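PDB 4UUO: cytosolic malate dehydrogenase from Trichomonas vaginalis, which probably interconverts malate and oxaloacetate, using NAD as the redox cofactor. Local coordinates for residues Leu99-Thr108 / Pro130-Ser141; Asn115-Val126 / Ala142-Met153. All coordinates share one frame; numbering follows the deposited sequence.

In the fold
Contacts 1 and 2 interlock within the NAD-binding domain, their centres about 13 Å apart. Strand 123-126, helix 131-139 and strand 150-152 form one parallel beta-alpha-beta unit: contact 2 pairs its two strands, and contact 1 lays its helix against helix 96-117, whose C-terminal end returns in contact 2. The two contacts touch at Trp150, among other places, with Ala138 CB 3.4 Å from its CZ3 atom. The unit borders the predicted active site. Contact 1 contains Asn103, a predicted NAD contact, and its Leu99 side chain lies about 4 Å from that of Arg90, a predicted substrate-binding residue. In contact 2, the side chain of Ala152 is about 6 Å from that of His185, the predicted proton acceptor.

Contact 1: Leu99-Thr108 / Pro130-Ser141; sequences LLAKNGGIFT and PANTNCLIAQAS
Ser141 OG is held by two groups: it accepts a hydrogen bond from Thr108 OG1 at 2.9 Å and donates its own hydrogen bond back to Ile137 O in the preceding turn. Setting OG1 anti to the backbone N of Thr108 (chi1 -177°) aims the hydroxyl across the helix gap. Further in, Asn134 lies over one face of the Phe107 ring, its CB 3.7 Å from the centroid and almost on the ring normal. The amide is stacked nearly flat on that ring, the planes 12° apart, and its ND2 is tied to Gly128 O. Beside this stack Ile137 packs its CB 4.1 Å from Phe107 CB and turns CG2 toward Gly104 O. The partners are helices 96-117 and 131-139 of a Rossmann-type domain, the second being the crossover helix between two parallel strands; here their axes approach to 8.1 Å at a crossing angle of -43°. At the N-terminal end, Pro130, preceded by a cis peptide and sitting at the N-cap position, meets the leucines: Leu100 CD2 touches both Pro130 CG and Thr133 CG2, while Leu99 CD2 reaches the CD corner of the Pro130 ring at 4.0 Å. Asn103, predicted to contact NAD, bends its ND2 back onto Leu99 O at 2.7 Å, which also takes the Asn103 backbone N-H on the opposite face of its plane. Asn103 OD1 accepts from Phe88 N.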
loop_
_atom_site.group_PDB
_atom_site.type_symbol
_atom_site.label_atom_id
_atom_site.label_comp_id
_atom_site.label_asym_id
_atom_site.label_seq_id
_atom_site.Cartn_x
_atom_site.Cartn_y
_atom_site.Cartn_z
ATOM N N LEU A 99 -9.663 -26.590 10.921
ATOM C CA LEU A 99 -9.433 -25.514 9.965
ATOM C C LEU A 99 -10.340 -25.649 8.748
ATOM O O LEU A 99 -10.946 -24.674 8.299
ATOM C CB LEU A 99 -7.967 -25.495 9.520
ATOM C CG LEU A 99 -7.568 -24.258 8.708
ATOM C CD1 LEU A 99 -7.666 -23.005 9.575
ATOM C CD2 LEU A 99 -6.174 -24.402 8.109
ATOM N N LEU A 100 -10.428 -26.865 8.220
ATOM C CA LEU A 100 -11.211 -27.125 7.018
ATOM C C LEU A 100 -12.707 -27.022 7.295
ATOM O O LEU A 100 -13.483 -26.663 6.414
ATOM C CB LEU A 100 -10.870 -28.501 6.448
ATOM C CG LEU A 100 -9.485 -28.576 5.802
ATOM C CD1 LEU A 100 -9.134 -30.003 5.427
ATOM C CD2 LEU A 100 -9.436 -27.675 4.585
ATOM N N ALA A 101 -13.105 -27.330 8.523
ATOM C CA ALA A 101 -14.506 -27.221 8.906
ATOM C C ALA A 101 -14.953 -25.766 8.880
ATOM O O ALA A 101 -15.961 -25.434 8.253
ATOM C CB ALA A 101 -14.733 -27.823 10.286
ATOM N N LYS A 102 -14.191 -24.907 9.556
ATOM C CA LYS A 102 -14.532 -23.492 9.674
ATOM C C LYS A 102 -14.467 -22.777 8.328
ATOM O O LYS A 102 -15.368 -22.011 7.978
ATOM C CB LYS A 102 -13.607 -22.805 10.685
ATOM C CG LYS A 102 -13.922 -23.143 12.142
ATOM C CD LYS A 102 -15.365 -22.778 12.490
ATOM C CE LYS A 102 -15.788 -23.317 13.853
ATOM N NZ LYS A 102 -15.104 -22.619 14.976
ATOM N N ASN A 103 -13.410 -23.037 7.569
ATOM C CA ASN A 103 -13.242 -22.402 6.268
ATOM C C ASN A 103 -14.208 -22.962 5.241
ATOM O O ASN A 103 -14.620 -22.259 4.315
ATOM C CB ASN A 103 -11.805 -22.557 5.783
ATOM C CG ASN A 103 -10.854 -21.641 6.515
ATOM O OD1 ASN A 103 -10.800 -20.450 6.231
ATOM N ND2 ASN A 103 -10.110 -22.188 7.475
ATOM N N GLY A 104 -14.567 -24.230 5.413
ATOM C CA GLY A 104 -15.557 -24.865 4.566
ATOM C C GLY A 104 -16.879 -24.119 4.590
ATOM O O GLY A 104 -17.469 -23.857 3.543
ATOM N N GLY A 105 -17.345 -23.765 5.787
ATOM C CA GLY A 105 -18.584 -23.023 5.919
ATOM C C GLY A 105 -18.496 -21.651 5.281
ATOM O O GLY A 105 -19.420 -21.217 4.593
ATOM N N ILE A 106 -17.378 -20.967 5.508
ATOM C CA ILE A 106 -17.145 -19.663 4.898
ATOM C C ILE A 106 -17.181 -19.729 3.371
ATOM O O ILE A 106 -17.877 -18.944 2.726
ATOM C CB ILE A 106 -15.795 -19.079 5.334
ATOM C CG1 ILE A 106 -15.796 -18.807 6.836
ATOM C CG2 ILE A 106 -15.474 -17.811 4.555
ATOM C CD1 ILE A 106 -14.458 -18.356 7.373
ATOM N N PHE A 107 -16.445 -20.674 2.795
ATOM C CA PHE A 107 -16.289 -20.701 1.345
ATOM C C PHE A 107 -17.406 -21.434 0.590
ATOM O O PHE A 107 -17.533 -21.282 -0.627
ATOM C CB PHE A 107 -14.926 -21.298 0.989
ATOM C CG PHE A 107 -13.801 -20.314 1.106
ATOM C CD1 PHE A 107 -13.462 -19.500 0.035
ATOM C CD2 PHE A 107 -13.104 -20.175 2.295
ATOM C CE1 PHE A 107 -12.438 -18.575 0.144
ATOM C CE2 PHE A 107 -12.074 -19.253 2.412
ATOM C CZ PHE A 107 -11.743 -18.452 1.334
ATOM N N THR A 108 -18.221 -22.216 1.286
ATOM C CA THR A 108 -19.371 -22.819 0.621
ATOM C C THR A 108 -20.413 -21.727 0.435
ATOM O O THR A 108 -21.114 -21.680 -0.578
ATOM C CB THR A 108 -19.966 -24.024 1.404
ATOM O OG1 THR A 108 -21.039 -24.599 0.652
ATOM C CG2 THR A 108 -20.492 -23.612 2.770
ATOM N N PRO A 130 -6.807 -22.605 3.835
ATOM C CA PRO A 130 -5.961 -23.164 2.769
ATOM C C PRO A 130 -6.513 -22.865 1.375
ATOM O O PRO A 130 -7.529 -23.439 0.978
ATOM C CB PRO A 130 -5.983 -24.665 3.060
ATOM C CG PRO A 130 -7.303 -24.897 3.728
ATOM C CD PRO A 130 -7.627 -23.638 4.495
ATOM N N ALA A 131 -5.835 -21.970 0.659
ATOM C CA ALA A 131 -6.277 -21.444 -0.636
ATOM C C ALA A 131 -6.789 -22.500 -1.622
ATOM O O ALA A 131 -7.933 -22.432 -2.079
ATOM C CB ALA A 131 -5.137 -20.660 -1.278
ATOM N N ASN A 132 -5.936 -23.462 -1.958
ATOM C CA ASN A 132 -6.297 -24.485 -2.933
ATOM C C ASN A 132 -7.563 -25.223 -2.535
ATOM O O ASN A 132 -8.495 -25.330 -3.330
ATOM C CB ASN A 132 -5.153 -25.484 -3.119
ATOM C CG ASN A 132 -3.873 -24.825 -3.568
ATOM O OD1 ASN A 132 -3.268 -24.057 -2.822
ATOM N ND2 ASN A 132 -3.446 -25.125 -4.789
ATOM N N THR A 133 -7.601 -25.717 -1.302
ATOM C CA THR A 133 -8.753 -26.491 -0.836
ATOM C C THR A 133 -9.976 -25.596 -0.639
ATOM O O THR A 133 -11.095 -25.997 -0.961
ATOM C CB THR A 133 -8.444 -27.248 0.470
ATOM O OG1 THR A 133 -7.325 -28.121 0.262
ATOM C CG2 THR A 133 -9.635 -28.084 0.893
ATOM N N ASN A 134 -9.762 -24.385 -0.123
ATOM C CA ASN A 134 -10.837 -23.400 -0.020
ATOM C C ASN A 134 -11.464 -23.110 -1.383
ATOM O O ASN A 134 -12.690 -23.094 -1.532
ATOM C CB ASN A 134 -10.324 -22.100 0.604
ATOM C CG ASN A 134 -10.144 -22.204 2.109
ATOM O OD1 ASN A 134 -10.774 -23.037 2.766
ATOM N ND2 ASN A 134 -9.295 -21.341 2.666
ATOM N N CYS A 135 -10.612 -22.882 -2.376
ATOM C CA CYS A 135 -11.073 -22.631 -3.726
ATOM C C CYS A 135 -11.897 -23.810 -4.243
ATOM O O CYS A 135 -12.853 -23.631 -5.003
ATOM C CB CYS A 135 -9.887 -22.360 -4.646
ATOM S SG CYS A 135 -10.354 -22.002 -6.347
ATOM N N LEU A 136 -11.537 -25.016 -3.816
ATOM C CA LEU A 136 -12.266 -26.213 -4.236
ATOM C C LEU A 136 -13.647 -26.289 -3.573
ATOM O O LEU A 136 -14.595 -26.828 -4.147
ATOM C CB LEU A 136 -11.460 -27.476 -3.916
ATOM C CG LEU A 136 -11.955 -28.755 -4.602
ATOM C CD1 LEU A 136 -11.612 -28.729 -6.084
ATOM C CD2 LEU A 136 -11.406 -30.019 -3.938
ATOM N N ILE A 137 -13.748 -25.755 -2.360
ATOM C CA ILE A 137 -15.021 -25.707 -1.651
ATOM C C ILE A 137 -15.966 -24.745 -2.357
ATOM O O ILE A 137 -17.133 -25.061 -2.593
ATOM C CB ILE A 137 -14.856 -25.248 -0.177
ATOM C CG1 ILE A 137 -13.841 -26.124 0.573
ATOM C CG2 ILE A 137 -16.207 -25.214 0.521
ATOM C CD1 ILE A 137 -14.067 -27.594 0.420
ATOM N N ALA A 138 -15.446 -23.567 -2.684
ATOM C CA ALA A 138 -16.229 -22.540 -3.353
ATOM C C ALA A 138 -16.691 -23.036 -4.713
ATOM O O ALA A 138 -17.871 -22.925 -5.062
ATOM C CB ALA A 138 -15.422 -21.269 -3.494
ATOM N N GLN A 139 -15.758 -23.598 -5.472
ATOM C CA GLN A 139 -16.075 -24.125 -6.794
ATOM C C GLN A 139 -17.193 -25.167 -6.749
ATOM O O GLN A 139 -18.074 -25.186 -7.613
ATOM C CB GLN A 139 -14.832 -24.732 -7.442
ATOM C CG GLN A 139 -15.163 -25.579 -8.657
ATOM C CD GLN A 139 -13.945 -25.984 -9.457
ATOM O OE1 GLN A 139 -13.927 -25.850 -10.681
ATOM N NE2 GLN A 139 -12.927 -26.495 -8.776
ATOM N N ALA A 140 -17.158 -26.019 -5.727
ATOM C CA ALA A 140 -18.108 -27.122 -5.589
ATOM C C ALA A 140 -19.472 -26.649 -5.106
ATOM O O ALA A 140 -20.425 -27.427 -5.058
ATOM C CB ALA A 140 -17.554 -28.174 -4.640
ATOM N N SER A 141 -19.556 -25.375 -4.740
ATOM C CA SER A 141 -20.806 -24.796 -4.273
ATOM C C SER A 141 -21.464 -23.970 -5.375
ATOM O O SER A 141 -22.610 -23.545 -5.244
ATOM C CB SER A 141 -20.563 -23.932 -3.035
ATOM O OG SER A 141 -19.900 -24.665 -2.018
#

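Contact 2: Asn115-Val126 / Ala142-Met153; sequences NDYAKPTVKVLV and APKLQNKNWCAM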
loop_
_atom_site.group_PDB
_atom_site.type_symbol
_atom_site.label_atom_id
_atom_site.label_comp_id
_atom_site.label_asym_id
_atom_site.label_seq_id
_atom_site.Cartn_x
_atom_site.Cartn_y
_atom_site.Cartn_z
ATOM N N ASN A 115 -21.890 -17.651 -7.252
ATOM C CA ASN A 115 -22.751 -18.337 -8.213
ATOM C C ASN A 115 -24.061 -17.611 -8.493
ATOM O O ASN A 115 -24.440 -17.417 -9.649
ATOM C CB ASN A 115 -23.056 -19.752 -7.720
ATOM C CG ASN A 115 -23.749 -20.594 -8.764
ATOM O OD1 ASN A 115 -23.131 -21.022 -9.735
ATOM N ND2 ASN A 115 -25.035 -20.849 -8.564
ATOM N N ASP A 116 -24.745 -17.210 -7.428
ATOM C CA ASP A 116 -26.041 -16.557 -7.554
ATOM C C ASP A 116 -25.911 -15.084 -7.944
ATOM O O ASP A 116 -26.592 -14.610 -8.853
ATOM C CB ASP A 116 -26.827 -16.676 -6.243
ATOM C CG ASP A 116 -27.011 -18.120 -5.795
ATOM O OD1 ASP A 116 -27.191 -19.002 -6.659
ATOM O OD2 ASP A 116 -26.975 -18.374 -4.572
ATOM N N TYR A 117 -25.025 -14.370 -7.261
ATOM C CA TYR A 117 -25.002 -12.915 -7.348
ATOM C C TYR A 117 -23.955 -12.354 -8.311
ATOM O O TYR A 117 -24.221 -11.382 -9.014
ATOM C CB TYR A 117 -24.795 -12.327 -5.950
ATOM C CG TYR A 117 -25.840 -12.791 -4.961
ATOM C CD1 TYR A 117 -27.189 -12.532 -5.179
ATOM C CD2 TYR A 117 -25.487 -13.509 -3.824
ATOM C CE1 TYR A 117 -28.156 -12.961 -4.288
ATOM C CE2 TYR A 117 -26.451 -13.942 -2.923
ATOM C CZ TYR A 117 -27.784 -13.664 -3.163
ATOM O OH TYR A 117 -28.751 -14.087 -2.276
ATOM N N ALA A 118 -22.770 -12.955 -8.346
ATOM C CA ALA A 118 -21.698 -12.439 -9.195
ATOM C C ALA A 118 -21.988 -12.701 -10.665
ATOM O O ALA A 118 -22.869 -13.495 -11.008
ATOM C CB ALA A 118 -20.350 -13.051 -8.806
ATOM N N LYS A 119 -21.243 -12.016 -11.528
ATOM C CA LYS A 119 -21.317 -12.246 -12.963
ATOM C C LYS A 119 -20.885 -13.676 -13.280
ATOM O O LYS A 119 -20.058 -14.246 -12.573
ATOM C CB LYS A 119 -20.442 -11.242 -13.721
ATOM C CG LYS A 119 -21.009 -9.833 -13.793
ATOM C CD LYS A 119 -20.421 -9.077 -14.983
ATOM C CE LYS A 119 -20.980 -7.664 -15.106
ATOM N NZ LYS A 119 -20.573 -6.787 -13.967
ATOM N N PRO A 120 -21.450 -14.265 -14.342
ATOM C CA PRO A 120 -21.070 -15.628 -14.739
ATOM C C PRO A 120 -19.628 -15.686 -15.226
ATOM O O PRO A 120 -19.029 -16.758 -15.329
ATOM C CB PRO A 120 -22.042 -15.949 -15.881
ATOM C CG PRO A 120 -23.175 -14.983 -15.707
ATOM C CD PRO A 120 -22.545 -13.736 -15.168
ATOM N N THR A 121 -19.083 -14.510 -15.507
ATOM C CA THR A 121 -17.789 -14.371 -16.147
ATOM C C THR A 121 -16.739 -13.885 -15.140
ATOM O O THR A 121 -15.641 -13.467 -15.515
ATOM C CB THR A 121 -17.900 -13.400 -17.338
ATOM O OG1 THR A 121 -16.670 -13.377 -18.069
ATOM C CG2 THR A 121 -18.250 -12.001 -16.848
ATOM N N VAL A 122 -17.091 -13.969 -13.859
ATOM C CA VAL A 122 -16.251 -13.485 -12.765
ATOM C C VAL A 122 -14.943 -14.274 -12.647
ATOM O O VAL A 122 -14.873 -15.448 -13.023
ATOM C CB VAL A 122 -17.022 -13.546 -11.408
ATOM C CG1 VAL A 122 -17.280 -14.993 -10.989
ATOM C CG2 VAL A 122 -16.282 -12.787 -10.304
ATOM N N LYS A 123 -13.901 -13.617 -12.139
ATOM C CA LYS A 123 -12.639 -14.288 -11.854
ATOM C C LYS A 123 -12.341 -14.271 -10.356
ATOM O O LYS A 123 -12.202 -13.213 -9.742
ATOM C CB LYS A 123 -11.497 -13.652 -12.653
ATOM C CG LYS A 123 -11.395 -14.224 -14.062
ATOM C CD LYS A 123 -10.367 -13.527 -14.938
ATOM C CE LYS A 123 -10.332 -14.194 -16.312
ATOM N NZ LYS A 123 -9.343 -13.585 -17.243
ATOM N N VAL A 124 -12.251 -15.462 -9.777
ATOM C CA VAL A 124 -12.104 -15.612 -8.338
ATOM C C VAL A 124 -10.690 -16.031 -7.955
ATOM O O VAL A 124 -10.233 -17.111 -8.343
ATOM C CB VAL A 124 -13.093 -16.656 -7.784
ATOM C CG1 VAL A 124 -13.132 -16.586 -6.274
ATOM C CG2 VAL A 124 -14.488 -16.451 -8.378
ATOM N N LEU A 125 -10.003 -15.177 -7.198
ATOM C CA LEU A 125 -8.692 -15.526 -6.659
ATOM C C LEU A 125 -8.768 -15.753 -5.154
ATOM O O LEU A 125 -8.982 -14.819 -4.386
ATOM C CB LEU A 125 -7.662 -14.445 -6.972
ATOM C CG LEU A 125 -6.271 -14.725 -6.393
ATOM C CD1 LEU A 125 -5.674 -15.989 -6.997
ATOM C CD2 LEU A 125 -5.344 -13.540 -6.595
ATOM N N VAL A 126 -8.589 -17.005 -4.741
ATOM C CA VAL A 126 -8.639 -17.370 -3.329
ATOM C C VAL A 126 -7.268 -17.200 -2.677
ATOM O O VAL A 126 -6.271 -17.760 -3.135
ATOM C CB VAL A 126 -9.126 -18.825 -3.141
ATOM C CG1 VAL A 126 -9.093 -19.220 -1.669
ATOM C CG2 VAL A 126 -10.524 -18.989 -3.711
ATOM N N ALA A 142 -20.732 -23.757 -6.463
ATOM C CA ALA A 142 -21.209 -22.935 -7.570
ATOM C C ALA A 142 -21.461 -23.766 -8.827
ATOM O O ALA A 142 -20.551 -23.953 -9.636
ATOM C CB ALA A 142 -20.209 -21.830 -7.863
ATOM N N PRO A 143 -22.701 -24.259 -9.002
ATOM C CA PRO A 143 -23.053 -25.156 -10.117
ATOM C C PRO A 143 -23.103 -24.472 -11.489
ATOM O O PRO A 143 -22.961 -25.152 -12.508
ATOM C CB PRO A 143 -24.455 -25.673 -9.734
ATOM C CG PRO A 143 -24.652 -25.309 -8.295
ATOM C CD PRO A 143 -23.831 -24.070 -8.078
ATOM N N LYS A 144 -23.315 -23.159 -11.511
ATOM C CA LYS A 144 -23.438 -22.416 -12.761
ATOM C C LYS A 144 -22.063 -22.067 -13.324
ATOM O O LYS A 144 -21.885 -21.970 -14.539
ATOM C CB LYS A 144 -24.270 -21.146 -12.539
ATOM C CG LYS A 144 -24.470 -20.273 -13.766
ATOM C CD LYS A 144 -25.217 -18.989 -13.418
ATOM C CE LYS A 144 -25.497 -18.158 -14.667
ATOM N NZ LYS A 144 -26.148 -16.854 -14.350
ATOM N N LEU A 145 -21.091 -21.898 -12.432
ATOM C CA LEU A 145 -19.750 -21.468 -12.814
ATOM C C LEU A 145 -18.885 -22.610 -13.342
ATOM O O LEU A 145 -18.871 -23.698 -12.773
ATOM C CB LEU A 145 -19.057 -20.808 -11.623
ATOM C CG LEU A 145 -19.669 -19.495 -11.132
ATOM C CD1 LEU A 145 -18.862 -18.931 -9.983
ATOM C CD2 LEU A 145 -19.747 -18.493 -12.265
ATOM N N GLN A 146 -18.164 -22.356 -14.431
ATOM C CA GLN A 146 -17.172 -23.306 -14.927
ATOM C C GLN A 146 -15.929 -23.215 -14.061
ATOM O O GLN A 146 -15.950 -22.564 -13.015
ATOM C CB GLN A 146 -16.815 -23.041 -16.391
ATOM C CG GLN A 146 -17.864 -23.503 -17.393
ATOM C CD GLN A 146 -18.969 -22.489 -17.572
ATOM O OE1 GLN A 146 -18.905 -21.387 -17.027
ATOM N NE2 GLN A 146 -19.991 -22.853 -18.341
ATOM N N ASN A 147 -14.840 -23.848 -14.487
ATOM C CA ASN A 147 -13.633 -23.826 -13.668
ATOM C C ASN A 147 -12.614 -22.793 -14.143
ATOM O O ASN A 147 -11.539 -22.649 -13.558
ATOM C CB ASN A 147 -13.003 -25.225 -13.589
ATOM C CG ASN A 147 -12.620 -25.786 -14.933
ATOM O OD1 ASN A 147 -12.687 -25.103 -15.951
ATOM N ND2 ASN A 147 -12.203 -27.049 -14.939
ATOM N N LYS A 148 -12.973 -22.052 -15.186
ATOM C CA LYS A 148 -12.162 -20.933 -15.647
ATOM C C LYS A 148 -12.344 -19.733 -14.727
ATOM O O LYS A 148 -11.579 -18.763 -14.787
ATOM C CB LYS A 148 -12.530 -20.555 -17.080
ATOM C CG LYS A 148 -13.979 -20.129 -17.241
ATOM C CD LYS A 148 -14.266 -19.643 -18.655
ATOM C CE LYS A 148 -15.716 -19.207 -18.803
ATOM N NZ LYS A 148 -16.110 -18.218 -17.757
ATOM N N ASN A 149 -13.370 -19.809 -13.879
ATOM C CA ASN A 149 -13.699 -18.734 -12.948
ATOM C C ASN A 149 -12.784 -18.736 -11.733
ATOM O O ASN A 149 -12.709 -17.755 -10.998
ATOM C CB ASN A 149 -15.158 -18.847 -12.494
ATOM C CG ASN A 149 -16.133 -18.899 -13.659
ATOM O OD1 ASN A 149 -16.558 -19.974 -14.089
ATOM N ND2 ASN A 149 -16.491 -17.731 -14.179
ATOM N N TRP A 150 -12.078 -19.843 -11.534
ATOM C CA TRP A 150 -11.412 -20.088 -10.260
ATOM C C TRP A 150 -9.892 -20.106 -10.342
ATOM O O TRP A 150 -9.307 -20.527 -11.344
ATOM C CB TRP A 150 -11.905 -21.413 -9.667
ATOM C CG TRP A 150 -13.402 -21.489 -9.534
ATOM C CD1 TRP A 150 -14.277 -22.101 -10.389
ATOM C CD2 TRP A 150 -14.198 -20.921 -8.484
ATOM N NE1 TRP A 150 -15.568 -21.952 -9.931
ATOM C CE2 TRP A 150 -15.547 -21.232 -8.765
ATOM C CE3 TRP A 150 -13.901 -20.185 -7.331
ATOM C CZ2 TRP A 150 -16.595 -20.832 -7.933
ATOM C CZ3 TRP A 150 -14.941 -19.787 -6.514
ATOM C CH2 TRP A 150 -16.273 -20.113 -6.818
ATOM N N CYS A 151 -9.268 -19.635 -9.266
ATOM C CA CYS A 151 -7.824 -19.679 -9.100
ATOM C C CYS A 151 -7.459 -19.471 -7.635
ATOM O O CYS A 151 -8.059 -18.642 -6.954
ATOM C CB CYS A 151 -7.138 -18.621 -9.967
ATOM S SG CYS A 151 -5.348 -18.538 -9.739
ATOM N N ALA A 152 -6.491 -20.240 -7.147
ATOM C CA ALA A 152 -5.903 -19.979 -5.836
ATOM C C ALA A 152 -4.536 -19.338 -6.053
ATOM O O ALA A 152 -3.897 -19.580 -7.078
ATOM C CB ALA A 152 -5.790 -21.264 -5.013
ATOM N N MET A 153 -4.082 -18.517 -5.108
ATOM C CA MET A 153 -2.851 -17.756 -5.330
ATOM C C MET A 153 -1.571 -18.501 -4.942
ATOM O O MET A 153 -1.420 -18.956 -3.804
ATOM C CB MET A 153 -2.894 -16.429 -4.573
ATOM C CG MET A 153 -1.702 -15.537 -4.878
ATOM S SD MET A 153 -1.643 -14.071 -3.836
ATOM C CE MET A 153 -1.503 -14.826 -2.212
HETATM O O HOH W 1 -20.962 -19.482 -15.146
#
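Asn149 reaches across to the turn at 119-122 and ties it down with a single nitrogen. Its chi1 of -54° puts CG beside the backbone N, and ND2 then donates to two carbonyls: Val122 O at 3.0 Å, in the amide plane and on a lone pair, and Pro120 O at the same length but from above the carbonyl plane. Leu145 CD2 packs 3.6 Å from Pro120 O. At the far end Asn115 swings CG anti to its own N (chi1 -171°), which carries OD1 to the backbone N of Lys144 at 2.8 Å while the side chain crosses that of Pro143 at about a right angle. The extended Lys144 chain then runs alongside Pro120. Where the strands begin, Val124 and Trp150 lie side by side on the same face; Val124 CG2 sits over the indole six-membered ring, offset toward its rim. On the other face Leu125 CD1 touches Cys151 SG, and it also meets Met153 CB at 3.7 Å. The parallel strands are joined by backbone bonds from Val124 N to Asn149 O, Val126 N to Cys151 O and Met153 N to Val126 O, with a weak one from Cys151 N to Val124 O. Strand 150-152 is outermost in the Rossmann sheet and strand 81-84 flanks 123-126 on its other side; helix 131-139 packs against Trp150 and Val126, while helix 240-256 lies against Leu125, Cys151 and Met153.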